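Local coordinates for TIGR00266 family protein (Pseudomonas aeruginosa, PDB 1YOX) that is of unknown function but belongs to the AIM24 mitochondrial biogenesis family of the cupin clan, and assembles here as three mostly beta-stranded chains, at residues C[180-185]-C[220-226]; C[186-192]-C[213-219]; C[118-123]-C[156-160]; C[16-20]-C[97-101]. All coordinates share one frame; numbering follows the deposited sequence.

Contact 1: residues C[180-185]-C[220-226]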
# COMPACT_ATOMS: atom_id res chain seq x y z
N GLY C 180 -2.71 -9.66 -14.62
CA GLY C 180 -3.03 -9.58 -13.19
C GLY C 180 -3.99 -8.46 -12.82
O GLY C 180 -4.59 -8.52 -11.75
N CYS C 181 -4.10 -7.44 -13.68
CA CYS C 181 -4.98 -6.29 -13.48
C CYS C 181 -6.48 -6.57 -13.53
O CYS C 181 -7.29 -5.71 -13.19
CB CYS C 181 -4.64 -5.17 -14.47
SG CYS C 181 -3.11 -4.35 -14.08
N LEU C 182 -6.88 -7.77 -13.94
CA LEU C 182 -8.29 -8.13 -13.93
C LEU C 182 -8.81 -8.54 -12.55
O LEU C 182 -8.46 -9.60 -12.05
CB LEU C 182 -8.57 -9.24 -14.95
CG LEU C 182 -10.02 -9.58 -15.35
CD1 LEU C 182 -10.77 -8.37 -15.80
CD2 LEU C 182 -10.05 -10.67 -16.44
N VAL C 183 -9.65 -7.72 -11.95
CA VAL C 183 -10.32 -8.06 -10.71
C VAL C 183 -11.49 -9.01 -10.90
O VAL C 183 -11.46 -10.16 -10.42
CB VAL C 183 -10.80 -6.78 -9.96
CG1 VAL C 183 -11.46 -7.15 -8.62
CG2 VAL C 183 -9.65 -5.85 -9.74
N ALA C 184 -12.53 -8.50 -11.57
CA ALA C 184 -13.83 -9.17 -11.71
C ALA C 184 -14.50 -8.79 -13.04
O ALA C 184 -14.19 -7.73 -13.62
CB ALA C 184 -14.75 -8.78 -10.53
N PHE C 185 -15.41 -9.64 -13.50
CA PHE C 185 -16.29 -9.34 -14.65
C PHE C 185 -17.58 -10.17 -14.65
O PHE C 185 -17.64 -11.30 -14.13
CB PHE C 185 -15.55 -9.50 -16.00
CG PHE C 185 -15.01 -10.89 -16.25
CD1 PHE C 185 -15.76 -11.83 -16.95
CD2 PHE C 185 -13.75 -11.24 -15.80
CE1 PHE C 185 -15.26 -13.11 -17.19
CE2 PHE C 185 -13.25 -12.52 -16.03
CZ PHE C 185 -14.02 -13.45 -16.73
N VAL C 220 -16.56 -4.63 -16.36
CA VAL C 220 -15.27 -5.12 -15.95
C VAL C 220 -14.80 -4.33 -14.76
O VAL C 220 -14.96 -3.10 -14.70
CB VAL C 220 -14.18 -4.96 -17.05
CG1 VAL C 220 -12.92 -5.70 -16.63
CG2 VAL C 220 -14.66 -5.49 -18.39
N TRP C 221 -14.18 -5.06 -13.83
CA TRP C 221 -13.50 -4.43 -12.69
C TRP C 221 -11.98 -4.67 -12.77
O TRP C 221 -11.52 -5.81 -12.78
CB TRP C 221 -14.11 -4.92 -11.38
CG TRP C 221 -15.61 -5.18 -11.51
CD1 TRP C 221 -16.24 -6.07 -12.37
CD2 TRP C 221 -16.63 -4.56 -10.77
NE1 TRP C 221 -17.60 -6.02 -12.20
CE2 TRP C 221 -17.87 -5.10 -11.22
CE3 TRP C 221 -16.64 -3.58 -9.78
CZ2 TRP C 221 -19.09 -4.70 -10.71
CZ3 TRP C 221 -17.86 -3.18 -9.26
CH2 TRP C 221 -19.07 -3.74 -9.72
N LEU C 222 -11.23 -3.58 -12.84
CA LEU C 222 -9.79 -3.65 -13.00
C LEU C 222 -9.07 -2.98 -11.82
O LEU C 222 -9.64 -2.16 -11.13
CB LEU C 222 -9.37 -2.97 -14.31
CG LEU C 222 -9.97 -3.52 -15.61
CD1 LEU C 222 -9.64 -2.60 -16.78
CD2 LEU C 222 -9.51 -4.94 -15.88
N GLN C 223 -7.81 -3.36 -11.60
CA GLN C 223 -7.05 -2.85 -10.47
C GLN C 223 -5.73 -2.32 -10.99
O GLN C 223 -5.11 -2.97 -11.85
CB GLN C 223 -6.84 -3.95 -9.43
CG GLN C 223 -5.88 -5.11 -9.81
CD GLN C 223 -6.09 -6.36 -8.98
OE1 GLN C 223 -6.32 -7.45 -9.51
NE2 GLN C 223 -6.06 -6.21 -7.67
N SER C 224 -5.32 -1.16 -10.48
CA SER C 224 -4.06 -0.55 -10.90
C SER C 224 -2.81 -1.23 -10.33
O SER C 224 -1.74 -1.14 -10.94
CB SER C 224 -4.04 0.93 -10.52
OG SER C 224 -4.05 1.10 -9.11
N LEU C 225 -2.90 -1.85 -9.16
CA LEU C 225 -1.73 -2.44 -8.52
C LEU C 225 -2.05 -3.83 -8.01
O LEU C 225 -2.19 -4.04 -6.80
CB LEU C 225 -1.14 -1.55 -7.41
CG LEU C 225 0.08 -2.11 -6.64
CD1 LEU C 225 1.27 -2.39 -7.53
CD2 LEU C 225 0.46 -1.18 -5.51
N PRO C 226 -2.09 -4.79 -8.94
CA PRO C 226 -2.44 -6.14 -8.61
C PRO C 226 -1.31 -6.74 -7.78
O PRO C 226 -0.15 -6.33 -7.91
CB PRO C 226 -2.57 -6.84 -9.97
CG PRO C 226 -1.82 -6.01 -10.95
CD PRO C 226 -1.75 -4.62 -10.37
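Val183 and Ala184 both turn their backbone N-H groups onto Trp221 O, making a classic beta bulge where strand 182-185 pairs antiparallel with strand 219-223 in a six-stranded sheet. Val183 N is 2.8 Å from Trp221 O and Ala184 N 3.1 Å from the same atom. In return, Trp221 N donates to Ala184 O at 2.7 Å. Trp221 carries its ring beside its own backbone N with chi1 at -34°, well off a staggered value. That rotation brings the CD1 edge of the indole alongside Ala184: CD1 sits 2.9 Å from Ala184 O, which lies at the ring edge in plane, and is 3.6 Å from Ala184 CB. The indole also packs on Leu112, Leu165 and Arg167 from the two flanking strands. The bulge pushes Val183 toward the partner strand, and its CG2 comes 3.4 Å from Gln223 CB.

Across the sheet from the indole, Leu182 has CG anti to its backbone N (chi1 -166°). Its CD1 thereby reaches between two residues of the opposing strand, meeting Val220 CG1 at 3.5 Å with the two side chains nearly at right angles, and also touching Leu222 CD2. Leu214, on the strand that lies over this face, closes against Leu182 and Val220, consistent with two sheets packed face to face, as in a beta sandwich. Where the pairing ends, Gln223 N still donates to Cys181 O, and the chain bends back before helix 227-237. There Cys181 SG rests 3.8 Å from Pro226 CG.

Contact 2: residues C[186-192]-C[213-219]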
# COMPACT_ATOMS: atom_id res chain seq x y z
N THR C 186 -18.61 -9.58 -15.26
CA THR C 186 -19.94 -10.16 -15.36
C THR C 186 -19.97 -11.12 -16.54
O THR C 186 -18.98 -11.26 -17.26
CB THR C 186 -20.97 -9.03 -15.65
OG1 THR C 186 -20.57 -8.32 -16.83
CG2 THR C 186 -21.02 -8.04 -14.50
N ASP C 187 -21.11 -11.77 -16.76
CA ASP C 187 -21.35 -12.58 -17.96
C ASP C 187 -21.39 -11.68 -19.20
O ASP C 187 -21.54 -10.46 -19.07
CB ASP C 187 -22.68 -13.33 -17.85
CG ASP C 187 -22.56 -14.65 -17.11
OD1 ASP C 187 -21.78 -15.53 -17.56
OD2 ASP C 187 -23.26 -14.82 -16.08
N GLY C 188 -21.26 -12.27 -20.38
CA GLY C 188 -21.33 -11.53 -21.64
C GLY C 188 -19.99 -10.95 -22.09
O GLY C 188 -19.91 -10.20 -23.10
N ILE C 189 -18.95 -11.31 -21.33
CA ILE C 189 -17.59 -10.89 -21.60
C ILE C 189 -16.76 -12.13 -21.83
O ILE C 189 -16.76 -13.06 -21.00
CB ILE C 189 -17.01 -10.12 -20.40
CG1 ILE C 189 -17.80 -8.83 -20.15
CG2 ILE C 189 -15.52 -9.86 -20.59
CD1 ILE C 189 -17.73 -7.85 -21.29
N ASP C 190 -16.08 -12.15 -22.98
CA ASP C 190 -15.17 -13.24 -23.33
C ASP C 190 -13.73 -12.82 -23.00
O ASP C 190 -13.36 -11.65 -23.16
CB ASP C 190 -15.28 -13.53 -24.83
CG ASP C 190 -14.78 -14.91 -25.20
OD1 ASP C 190 -13.58 -15.05 -25.60
OD2 ASP C 190 -15.61 -15.86 -25.10
N TYR C 191 -12.93 -13.78 -22.55
CA TYR C 191 -11.57 -13.52 -22.12
C TYR C 191 -10.65 -14.62 -22.62
O TYR C 191 -11.04 -15.79 -22.70
CB TYR C 191 -11.49 -13.44 -20.57
CG TYR C 191 -11.90 -14.74 -19.88
CD1 TYR C 191 -10.93 -15.65 -19.44
CD2 TYR C 191 -13.25 -15.08 -19.73
CE1 TYR C 191 -11.31 -16.86 -18.84
CE2 TYR C 191 -13.63 -16.28 -19.13
CZ TYR C 191 -12.66 -17.17 -18.69
OH TYR C 191 -13.05 -18.36 -18.09
N ASP C 192 -9.43 -14.25 -22.97
CA ASP C 192 -8.37 -15.24 -23.06
C ASP C 192 -7.01 -14.58 -22.92
O ASP C 192 -6.84 -13.40 -23.23
CB ASP C 192 -8.48 -16.10 -24.33
CG ASP C 192 -8.00 -15.38 -25.57
OD1 ASP C 192 -6.95 -15.82 -26.12
OD2 ASP C 192 -8.66 -14.39 -25.96
N THR C 213 -7.38 -10.46 -23.26
CA THR C 213 -8.28 -9.76 -24.16
C THR C 213 -9.71 -10.05 -23.76
O THR C 213 -10.13 -11.21 -23.70
CB THR C 213 -8.08 -10.16 -25.60
OG1 THR C 213 -6.71 -9.95 -25.96
CG2 THR C 213 -8.97 -9.34 -26.55
N LEU C 214 -10.43 -8.96 -23.48
CA LEU C 214 -11.84 -8.99 -23.13
C LEU C 214 -12.69 -8.50 -24.29
O LEU C 214 -12.38 -7.48 -24.90
CB LEU C 214 -12.10 -8.11 -21.90
CG LEU C 214 -11.46 -8.57 -20.58
CD1 LEU C 214 -11.89 -7.67 -19.44
CD2 LEU C 214 -11.83 -9.98 -20.27
N LYS C 215 -13.78 -9.20 -24.58
CA LYS C 215 -14.66 -8.76 -25.67
C LYS C 215 -16.13 -9.09 -25.41
O LYS C 215 -16.46 -10.23 -25.07
CB LYS C 215 -14.19 -9.35 -27.01
CG LYS C 215 -14.32 -10.88 -27.13
CD LYS C 215 -13.43 -11.47 -28.26
CE LYS C 215 -11.93 -11.56 -27.87
NZ LYS C 215 -11.65 -12.23 -26.53
N GLY C 216 -17.00 -8.09 -25.55
CA GLY C 216 -18.44 -8.32 -25.37
C GLY C 216 -19.21 -7.28 -24.56
O GLY C 216 -19.05 -6.08 -24.73
N SER C 217 -20.04 -7.79 -23.66
CA SER C 217 -21.08 -7.02 -22.99
C SER C 217 -20.69 -6.08 -21.84
O SER C 217 -20.44 -4.88 -22.05
CB SER C 217 -22.12 -7.99 -22.42
OG SER C 217 -21.65 -8.57 -21.21
N GLY C 218 -20.65 -6.67 -20.65
CA GLY C 218 -21.01 -5.99 -19.42
C GLY C 218 -20.02 -5.11 -18.71
O GLY C 218 -19.55 -4.12 -19.25
N THR C 219 -19.78 -5.46 -17.45
CA THR C 219 -18.95 -4.67 -16.56
C THR C 219 -17.64 -5.39 -16.32
O THR C 219 -17.60 -6.61 -16.16
CB THR C 219 -19.66 -4.42 -15.22
OG1 THR C 219 -21.03 -4.10 -15.48
CG2 THR C 219 -19.02 -3.26 -14.46
O HOH W 1 -8.68 -12.37 -28.19
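Thr186 takes the place of a backbone acceptor in this pairing: Thr219 N donates to its side-chain OG1 at 3.0 Å, while Thr186 N returns a longer bond to Thr219 O. The hydroxyl gets there by sitting between the backbone N and the carbonyl carbon (chi1 56°), and it donates a hydrogen bond to Asp187 O. Beyond this joint the chain enters an antiparallel ladder, strands 189-195 and 210-216, at the edge of a small three-stranded sheet. Gly216 CA lies 3.3 Å from Gly188 O in a CA-H...O contact.

Ile189 works the inner face. Its CD1 reaches the backbone of the turn after strand 210-216, 3.2 Å from Gly218 N, while its CG2 branch goes the other way to Leu214 CD2. The same Leu214 methyl meets Tyr191 CB at 3.5 Å.

On the other face Lys215 and Asp190 run side by side, pointing the same way. The lysine chain bends at chi3 and chi4, bringing NZ to 3.5 Å from Asp190 OD1 and, less closely, 3.7 Å from Asp192 OD2, a long salt bridge. A water donates to Asp192 OD2 and takes a weak bond from Lys215 NZ; Gln194 holds Asp192 OD1. One ammonium shared loosely by two carboxylates at a solvent-accessible edge would probably offset their mutual repulsion more than fix any of the three groups rigidly.

Contact 3: residues C[118-123]-C[156-160]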
# COMPACT_ATOMS: atom_id res chain seq x y z
N SER C 118 -8.40 -11.54 -5.55
CA SER C 118 -9.34 -10.48 -5.37
C SER C 118 -10.56 -10.85 -4.53
O SER C 118 -11.18 -9.96 -3.96
CB SER C 118 -9.76 -9.94 -6.72
OG SER C 118 -8.90 -8.90 -7.13
N PHE C 119 -10.93 -12.12 -4.46
CA PHE C 119 -12.01 -12.52 -3.56
C PHE C 119 -11.70 -12.14 -2.09
O PHE C 119 -10.66 -12.49 -1.56
CB PHE C 119 -12.33 -14.02 -3.69
CG PHE C 119 -13.38 -14.49 -2.71
CD1 PHE C 119 -14.73 -14.24 -2.95
CD2 PHE C 119 -13.02 -15.11 -1.52
CE1 PHE C 119 -15.72 -14.66 -2.03
CE2 PHE C 119 -14.01 -15.53 -0.59
CZ PHE C 119 -15.35 -15.30 -0.86
N LEU C 120 -12.61 -11.42 -1.45
CA LEU C 120 -12.46 -11.07 -0.03
C LEU C 120 -13.40 -11.85 0.91
O LEU C 120 -12.94 -12.59 1.78
CB LEU C 120 -12.61 -9.55 0.20
CG LEU C 120 -12.37 -9.07 1.63
CD1 LEU C 120 -11.06 -9.69 2.17
CD2 LEU C 120 -12.32 -7.56 1.69
N CYS C 121 -14.71 -11.68 0.74
CA CYS C 121 -15.68 -12.54 1.45
C CYS C 121 -17.05 -12.50 0.80
O CYS C 121 -17.32 -11.68 -0.08
CB CYS C 121 -15.80 -12.16 2.94
SG CYS C 121 -16.25 -10.48 3.14
N ALA C 122 -17.90 -13.42 1.25
CA ALA C 122 -19.25 -13.51 0.73
C ALA C 122 -20.22 -14.05 1.77
O ALA C 122 -19.84 -14.77 2.71
CB ALA C 122 -19.27 -14.38 -0.47
N ALA C 123 -21.49 -13.70 1.57
CA ALA C 123 -22.61 -14.22 2.34
C ALA C 123 -22.67 -15.73 2.21
O ALA C 123 -22.45 -16.29 1.12
CB ALA C 123 -23.89 -13.60 1.84
N LEU C 156 -24.64 -11.06 -1.13
CA LEU C 156 -23.52 -10.13 -1.18
C LEU C 156 -22.15 -10.78 -1.23
O LEU C 156 -21.85 -11.75 -0.52
CB LEU C 156 -23.58 -9.14 -0.04
CG LEU C 156 -24.68 -8.09 -0.24
CD1 LEU C 156 -24.95 -7.40 1.08
CD2 LEU C 156 -24.30 -7.09 -1.34
N VAL C 157 -21.33 -10.19 -2.07
CA VAL C 157 -19.99 -10.64 -2.38
C VAL C 157 -19.13 -9.38 -2.18
O VAL C 157 -19.61 -8.28 -2.41
CB VAL C 157 -20.00 -11.20 -3.83
CG1 VAL C 157 -18.99 -10.57 -4.72
CG2 VAL C 157 -20.01 -12.75 -3.83
N PHE C 158 -17.91 -9.54 -1.70
CA PHE C 158 -17.00 -8.41 -1.53
C PHE C 158 -15.69 -8.81 -2.20
O PHE C 158 -15.14 -9.90 -1.96
CB PHE C 158 -16.78 -8.09 -0.05
CG PHE C 158 -18.05 -7.83 0.70
CD1 PHE C 158 -18.83 -8.90 1.16
CD2 PHE C 158 -18.49 -6.52 0.92
CE1 PHE C 158 -20.03 -8.67 1.83
CE2 PHE C 158 -19.70 -6.28 1.62
CZ PHE C 158 -20.46 -7.36 2.07
N VAL C 159 -15.22 -7.93 -3.09
CA VAL C 159 -14.03 -8.21 -3.84
C VAL C 159 -13.08 -7.05 -3.58
O VAL C 159 -13.52 -5.95 -3.24
CB VAL C 159 -14.30 -8.45 -5.40
CG1 VAL C 159 -15.19 -9.70 -5.64
CG2 VAL C 159 -14.91 -7.25 -6.06
N HIS C 160 -11.78 -7.29 -3.74
CA HIS C 160 -10.79 -6.27 -3.45
C HIS C 160 -9.97 -5.88 -4.71
O HIS C 160 -9.52 -6.76 -5.44
CB HIS C 160 -9.88 -6.81 -2.34
CG HIS C 160 -8.66 -5.99 -2.09
ND1 HIS C 160 -8.58 -5.06 -1.07
CD2 HIS C 160 -7.45 -5.98 -2.70
CE1 HIS C 160 -7.38 -4.52 -1.06
NE2 HIS C 160 -6.67 -5.06 -2.04
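Cys121 and Phe158 lie on one face of the paired strands, the sulfur set obliquely against the ring. Cys121 SG, placed between its backbone N and carbonyl carbon (chi1 57°), is 3.6 Å from Phe158 CD1 and 49° off the ring normal as seen from the centroid, a sulfur-aromatic contact. The ring's edge is met in plane by Cys121 O, 3.4 Å from CD1, and that same oxygen accepts from Phe158 N. Tyr10 packs edge-to-face with Phe158, and Val20 and Ile22 of the facing sheet touch it.

The same strands carry a classic beta bulge, in a six-stranded antiparallel sheet: Leu120 N, at 3.0 Å, and Cys121 N both reach Phe158 O from the same face of its carbonyl plane. The bulge turns Leu120 toward the partner strand, where its CB lies 3.3 Å from that carbonyl oxygen. Ala122 and Val157 sit on the opposite face, CB to CG2 at 3.8 Å. Phe119 is there too, with Cys121 N 4.0 Å above its ring plane, offset toward the rim. At the far end Ser118 OG donates to His160 O at 2.8 Å, nearly along the C=O axis, and His160 N donates back to Ser118 O.

Contact 4: residues C[16-20]-C[97-101]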
# COMPACT_ATOMS: atom_id res chain seq x y z
N SER C 16 -8.57 5.04 1.01
CA SER C 16 -8.02 4.37 -0.16
C SER C 16 -7.65 2.92 0.14
O SER C 16 -7.59 2.08 -0.77
CB SER C 16 -6.82 5.13 -0.72
OG SER C 16 -6.94 6.53 -0.49
N MSE C 17 -7.35 2.63 1.39
CA MSE C 17 -7.10 1.26 1.79
C MSE C 17 -8.20 0.81 2.70
O MSE C 17 -8.51 1.45 3.72
CB MSE C 17 -5.74 1.10 2.44
CG MSE C 17 -4.60 1.13 1.46
SE MSE C 17 -2.84 1.38 2.30
CE MSE C 17 -2.97 3.19 2.97
N GLN C 18 -8.81 -0.31 2.35
CA GLN C 18 -10.11 -0.65 2.91
C GLN C 18 -10.23 -2.03 3.54
O GLN C 18 -9.56 -3.01 3.13
CB GLN C 18 -11.21 -0.40 1.85
CG GLN C 18 -11.30 1.08 1.48
CD GLN C 18 -12.42 1.44 0.50
OE1 GLN C 18 -12.93 0.61 -0.26
NE2 GLN C 18 -12.79 2.71 0.51
N THR C 19 -11.10 -2.08 4.54
CA THR C 19 -11.52 -3.31 5.18
C THR C 19 -13.06 -3.40 5.34
O THR C 19 -13.74 -2.39 5.48
CB THR C 19 -10.82 -3.46 6.52
OG1 THR C 19 -11.43 -4.52 7.27
CG2 THR C 19 -10.92 -2.22 7.30
N VAL C 20 -13.60 -4.60 5.31
CA VAL C 20 -15.02 -4.80 5.39
C VAL C 20 -15.43 -5.41 6.72
O VAL C 20 -15.03 -6.52 7.07
CB VAL C 20 -15.60 -5.60 4.17
CG1 VAL C 20 -15.11 -7.03 4.17
CG2 VAL C 20 -17.13 -5.55 4.20
N PRO C 97 -2.50 -3.45 -0.54
CA PRO C 97 -3.22 -2.19 -0.42
C PRO C 97 -4.24 -1.99 -1.53
O PRO C 97 -3.96 -2.28 -2.70
CB PRO C 97 -2.12 -1.14 -0.58
CG PRO C 97 -0.86 -1.84 -0.50
CD PRO C 97 -1.09 -3.23 -0.88
N GLY C 98 -5.41 -1.46 -1.16
CA GLY C 98 -6.41 -1.14 -2.14
C GLY C 98 -7.79 -1.14 -1.54
O GLY C 98 -7.95 -1.26 -0.33
N SER C 99 -8.80 -1.03 -2.39
CA SER C 99 -10.13 -0.82 -1.87
C SER C 99 -11.08 -2.01 -2.03
O SER C 99 -10.83 -2.93 -2.78
CB SER C 99 -10.72 0.47 -2.43
OG SER C 99 -10.42 0.59 -3.79
N VAL C 100 -12.16 -1.95 -1.30
CA VAL C 100 -13.10 -3.04 -1.22
C VAL C 100 -14.34 -2.58 -2.00
O VAL C 100 -14.66 -1.41 -1.99
CB VAL C 100 -13.43 -3.37 0.26
CG1 VAL C 100 -14.47 -4.44 0.39
CG2 VAL C 100 -12.13 -3.77 1.02
N VAL C 101 -14.99 -3.48 -2.72
CA VAL C 101 -16.30 -3.15 -3.29
C VAL C 101 -17.26 -4.28 -2.98
O VAL C 101 -16.91 -5.47 -3.09
CB VAL C 101 -16.30 -2.90 -4.86
CG1 VAL C 101 -15.93 -1.44 -5.20
CG2 VAL C 101 -15.45 -3.89 -5.59
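Gln18 makes both hydrogen bonds of this contact, one with its backbone and one with its side chain. Gln18 N donates to Gly98 O at 3.0 Å. Its CG lies beside the backbone N (chi1 -64°) and the chain runs on extended, so that the carboxamide is carried along Ser99 to the next N-H. There Val100 N meets Gln18 OE1 at 2.9 Å, in the carbonyl plane and on a lone pair, with a fairly straight N-H...O angle of 162°. Gln18 NE2 makes weak hydrogen bonds to Gly14 O and Glu15 O. A CA-H...O contact from Met17 CA to Gly98 O, 3.4 Å, uses the acceptor that also serves Gln18 N.

Strands 19-24 and 98-104 belong to different sheets facing one another, as in a beta sandwich, and here the lead-in to strand 19-24 meets the start of strand 98-104.

Among apolar contacts, Val100 spreads two methyls: CG2 against Gln18 CB at 3.6 Å and CG1 toward Val20 CB at 4.1 Å, with Leu120 touching both valines. Met17, a selenomethionine, runs alongside Pro97, SE to CB 3.9 Å. Pro97 packs against Pro97 of the third subunit and Met17 of the second, while Ser16 OG is hydrogen-bonded to Ser16 OG of the third.

Contacts 1 and 3 occupy equivalent places in two six-stranded sheets of the same strand order, each with a classic bulge, which suggests a repeated architecture. Their centres are 14 Å apart, and Val183 CG1 packs on Ser118 OG at 3.4 Å. Contact 2 adjoins contact 1 across the links between successive strands, centres 13 Å apart: Phe185 CZ touches Tyr191 CD2 at 3.5 Å. Contact 4 joins contact 3 directly, since Val159 O probably accepts from Val101 N (2.9 Å) and Phe158 CD2 meets Val20 CG2. Contacts 2 and 4 are farthest apart, about 25 Å between centres. Contacts 1 and 4 both touch the second subunit. With the function unknown, the four cannot be tied to a site.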